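PDB 3K1S: PTS system, cellobiose-specific IIA component from Bacillus anthracis, which probably relays a phosphoryl group from HPr to the IIB component during phosphotransferase-driven uptake of cellobiose, working as a trimeric all-helical IIA subunit. Local coordinates for residues A[97-100]-A[101-105]; A[25-28]-A[29-32]. All coordinates share one frame; numbering follows the deposited sequence.

Contact 1: residues A[97-100]-A[101-105]. With NA (sodium ion), chain N; NA (sodium ion), chain J.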
# COMPACT_ATOMS: atom_id res chain seq x y z
N GLU A 97 -9.77 -9.57 4.43
CA GLU A 97 -9.10 -10.85 4.59
C GLU A 97 -8.76 -11.16 6.04
O GLU A 97 -8.81 -12.31 6.47
CB GLU A 97 -7.86 -10.94 3.70
CG GLU A 97 -8.18 -10.95 2.20
CD GLU A 97 -9.22 -12.00 1.81
OE1 GLU A 97 -9.24 -13.10 2.43
OE2 GLU A 97 -10.02 -11.73 0.89
N PHE A 98 -8.42 -10.13 6.82
CA PHE A 98 -8.28 -10.31 8.27
C PHE A 98 -9.61 -10.70 8.90
O PHE A 98 -9.66 -11.59 9.75
CB PHE A 98 -7.74 -9.05 8.94
CG PHE A 98 -6.26 -8.88 8.79
CD1 PHE A 98 -5.39 -9.67 9.53
CD2 PHE A 98 -5.74 -7.94 7.92
CE1 PHE A 98 -4.01 -9.52 9.40
CE2 PHE A 98 -4.36 -7.79 7.78
CZ PHE A 98 -3.50 -8.58 8.52
N ILE A 99 -10.68 -10.03 8.47
CA ILE A 99 -12.01 -10.28 9.00
C ILE A 99 -12.45 -11.72 8.73
O ILE A 99 -12.99 -12.38 9.63
CB ILE A 99 -13.03 -9.26 8.44
CG1 ILE A 99 -12.62 -7.84 8.85
CG2 ILE A 99 -14.44 -9.58 8.93
CD1 ILE A 99 -13.23 -6.74 8.01
N ASP A 100 -12.22 -12.20 7.51
CA ASP A 100 -12.58 -13.57 7.15
C ASP A 100 -11.79 -14.57 7.98
O ASP A 100 -12.32 -15.59 8.41
CB ASP A 100 -12.39 -13.84 5.66
CG ASP A 100 -13.71 -13.87 4.90
OD1 ASP A 100 -14.75 -13.49 5.47
OD2 ASP A 100 -13.70 -14.28 3.72
N LEU A 101 -10.52 -14.26 8.21
CA LEU A 101 -9.65 -15.10 9.01
C LEU A 101 -10.12 -15.15 10.47
O LEU A 101 -10.05 -16.21 11.10
CB LEU A 101 -8.19 -14.63 8.90
CG LEU A 101 -7.09 -15.39 9.64
CD1 LEU A 101 -7.15 -16.89 9.37
CD2 LEU A 101 -5.73 -14.84 9.26
N TYR A 102 -10.59 -14.03 10.99
CA TYR A 102 -11.16 -14.03 12.35
C TYR A 102 -12.47 -14.81 12.45
O TYR A 102 -12.73 -15.43 13.49
CB TYR A 102 -11.33 -12.60 12.89
CG TYR A 102 -10.05 -12.05 13.48
CD1 TYR A 102 -9.54 -12.54 14.68
CD2 TYR A 102 -9.34 -11.03 12.83
CE1 TYR A 102 -8.37 -12.05 15.23
CE2 TYR A 102 -8.16 -10.53 13.37
CZ TYR A 102 -7.68 -11.04 14.57
OH TYR A 102 -6.52 -10.56 15.12
N LYS A 103 -13.27 -14.78 11.39
CA LYS A 103 -14.50 -15.59 11.34
C LYS A 103 -14.19 -17.08 11.33
O LYS A 103 -14.89 -17.86 11.98
CB LYS A 103 -15.37 -15.21 10.14
CG LYS A 103 -16.15 -13.92 10.35
CD LYS A 103 -16.88 -13.47 9.10
CE LYS A 103 -17.59 -12.15 9.36
NZ LYS A 103 -17.96 -11.43 8.11
N LYS A 104 -13.14 -17.47 10.61
CA LYS A 104 -12.72 -18.87 10.55
C LYS A 104 -12.23 -19.36 11.90
O LYS A 104 -12.53 -20.48 12.32
CB LYS A 104 -11.63 -19.09 9.49
CG LYS A 104 -11.43 -20.55 9.11
CD LYS A 104 -10.03 -20.83 8.60
CE LYS A 104 -9.98 -22.12 7.77
NZ LYS A 104 -10.59 -23.30 8.45
N LEU A 105 -11.47 -18.50 12.59
CA LEU A 105 -10.92 -18.85 13.90
C LEU A 105 -12.00 -19.01 14.97
O LEU A 105 -11.82 -19.77 15.92
CB LEU A 105 -9.87 -17.82 14.33
CG LEU A 105 -8.62 -17.70 13.44
CD1 LEU A 105 -7.72 -16.58 13.93
CD2 LEU A 105 -7.85 -19.01 13.36
NA NA N . -8.75 -14.40 4.71
NA NA J . -4.89 -9.55 14.09
O HOH W 1 -16.50 -11.42 6.03
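Leu101 N, Tyr102 N, Lys103 N and Lys104 N donate in turn to the carbonyls of Glu97, Phe98, Ile99 and Asp100, four successive i to i+4 bonds of one regular helix. The first is the longest, Leu101 N to Glu97 O at 3.1 Å. That oxygen has a second task: together with Glu97 OE1 it holds a sodium ion, each atom 2.7 Å from the metal. The bend of the Glu97 chain at chi2 (-51°) turns OE1 round to the ion that the residue's own carbonyl binds. Tyr102 OH of the second subunit is the third ligand. This chain's Tyr102 OH binds another sodium, 2.2 Å away at the ring edge and in its plane, an ion shared with Glu97 O of the third subunit. The same ring sets CD2 3.1 Å from Phe98 O, approaching it obliquely.

On another side of the helix, a water bridges Asp100 OD1 (2.8 Å) and Lys103 NZ, accepting from the ammonium and donating to the carboxylate. The extended Lys103 chain runs alongside Ile99, with NZ 4.1 Å from Ile99 CG2. Lys103 also forms a salt bridge with Asp42. Lys34 NZ of the second subunit serves two carboxylates here, hydrogen-bonding to Glu97 OE1 and forming a salt bridge with Asp100 OD2.

Within helix 76-108, Ile99 faces both helix 10-34 and helix 38-67, whereas Phe98 and Leu101 meet their counterparts in the other two subunits, placing this turn at the trimer interface.

Contact 2: residues A[25-28]-A[29-32]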
# COMPACT_ATOMS: atom_id res chain seq x y z
N PHE A 25 -12.41 3.42 8.41
CA PHE A 25 -13.52 2.47 8.49
C PHE A 25 -13.02 1.04 8.41
O PHE A 25 -13.44 0.18 9.19
CB PHE A 25 -14.58 2.73 7.40
CG PHE A 25 -15.53 3.86 7.71
CD1 PHE A 25 -16.18 3.94 8.94
CD2 PHE A 25 -15.80 4.84 6.75
CE1 PHE A 25 -17.07 4.98 9.22
CE2 PHE A 25 -16.69 5.88 7.02
CZ PHE A 25 -17.33 5.95 8.26
N ALA A 26 -12.09 0.80 7.49
CA ALA A 26 -11.51 -0.53 7.33
C ALA A 26 -10.80 -1.01 8.60
O ALA A 26 -10.99 -2.15 9.02
CB ALA A 26 -10.58 -0.57 6.12
N MSE A 27 -10.01 -0.14 9.22
CA MSE A 27 -9.30 -0.52 10.45
C MSE A 27 -10.27 -0.69 11.62
O MSE A 27 -10.11 -1.59 12.45
CB MSE A 27 -8.20 0.49 10.80
CG MSE A 27 -7.04 0.54 9.80
SE MSE A 27 -6.17 -1.18 9.39
CE MSE A 27 -5.57 -1.68 11.18
N GLU A 28 -11.29 0.17 11.70
CA GLU A 28 -12.34 0.04 12.71
C GLU A 28 -13.03 -1.32 12.58
O GLU A 28 -13.27 -2.00 13.57
CB GLU A 28 -13.34 1.20 12.62
CG GLU A 28 -12.72 2.56 13.07
CD GLU A 28 -13.35 3.79 12.42
OE1 GLU A 28 -14.33 3.67 11.64
OE2 GLU A 28 -12.85 4.90 12.68
N ALA A 29 -13.29 -1.72 11.33
CA ALA A 29 -13.88 -3.02 11.03
C ALA A 29 -12.95 -4.17 11.43
O ALA A 29 -13.40 -5.17 12.00
CB ALA A 29 -14.23 -3.12 9.55
N LEU A 30 -11.67 -4.02 11.12
CA LEU A 30 -10.67 -5.01 11.50
C LEU A 30 -10.70 -5.18 13.02
O LEU A 30 -10.82 -6.31 13.51
CB LEU A 30 -9.28 -4.59 11.01
CG LEU A 30 -8.15 -5.63 11.02
CD1 LEU A 30 -7.00 -5.20 10.13
CD2 LEU A 30 -7.64 -5.90 12.44
N GLN A 31 -10.65 -4.06 13.74
CA GLN A 31 -10.70 -4.08 15.20
C GLN A 31 -11.99 -4.72 15.76
O GLN A 31 -11.92 -5.46 16.74
CB GLN A 31 -10.50 -2.68 15.78
CG GLN A 31 -10.66 -2.60 17.30
CD GLN A 31 -9.49 -3.21 18.06
OE1 GLN A 31 -8.40 -2.63 18.12
NE2 GLN A 31 -9.71 -4.38 18.66
N PHE A 32 -13.14 -4.42 15.16
CA PHE A 32 -14.41 -5.06 15.54
C PHE A 32 -14.33 -6.58 15.40
O PHE A 32 -14.65 -7.31 16.34
CB PHE A 32 -15.58 -4.54 14.69
CG PHE A 32 -16.07 -3.17 15.08
CD1 PHE A 32 -16.29 -2.84 16.41
CD2 PHE A 32 -16.35 -2.22 14.10
CE1 PHE A 32 -16.76 -1.57 16.76
CE2 PHE A 32 -16.81 -0.96 14.44
CZ PHE A 32 -17.02 -0.63 15.77
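Two turns of helix 10-34, close to its C-terminal end in the three-helix bundle, bring Met27 and Leu30 together across an i to i+3 spacing. Met27 is a selenomethionine. Its chain bends at both chi2 (-53°) and chi3 (-60°), which curls the terminal methyl round toward the next turn, and CE comes to lie 3.9 Å from Leu30 CD1. The two side chains run side by side in the same direction, and the contact between them is purely apolar.

Phe32 meets the preceding turn differently. CD2 of its ring comes obliquely to within 3.1 Å of Glu28 O. The same oxygen accepts the backbone amide of Phe32, at 2.9 Å from N, so the ring lies close to a carbonyl already engaged in the helix.

Three further bonds complete the i to i+4 series, from Ala29 N to Phe25 O, Leu30 N to Ala26 O and Gln31 N to Met27 O. The last is the straightest, with an angle of 170° at the hydrogen. The methyl of Ala29 sits 3.4 Å from the carbonyl oxygens of both Phe25 and Ala26.

Around these turns, Phe25 packs on Lys47 and Ala48 of helix 38-67. Ala29 is gripped between that helix, at Ala44 and Met45, and Ile99 of helix 76-108. Ala26 and Met27 rest on Val91 of helix 76-108, while Met27 and Leu30 also touch Glu97 of the third subunit.

How the contacts relate
Contact 2 comes first along the chain, on helix 10-34, and contact 1 follows on helix 76-108, with helix 38-67 lying between them in sequence. Their centres are 12 Å apart on the same side of the chain's centre, and the two helices meet directly: Phe98 CD2 packs 3.7 Å from Leu30 CD1, and Ile99 CD1 lies 4.1 Å from Ala29 CB. Each contact is a local segment of one helix, and these side chains are part of the packing between helix 10-34 and helix 76-108. Both also touch the third subunit, and the sodium sites of contact 1 join neighbouring chains, so the same region serves both the bundle core and the subunit interface.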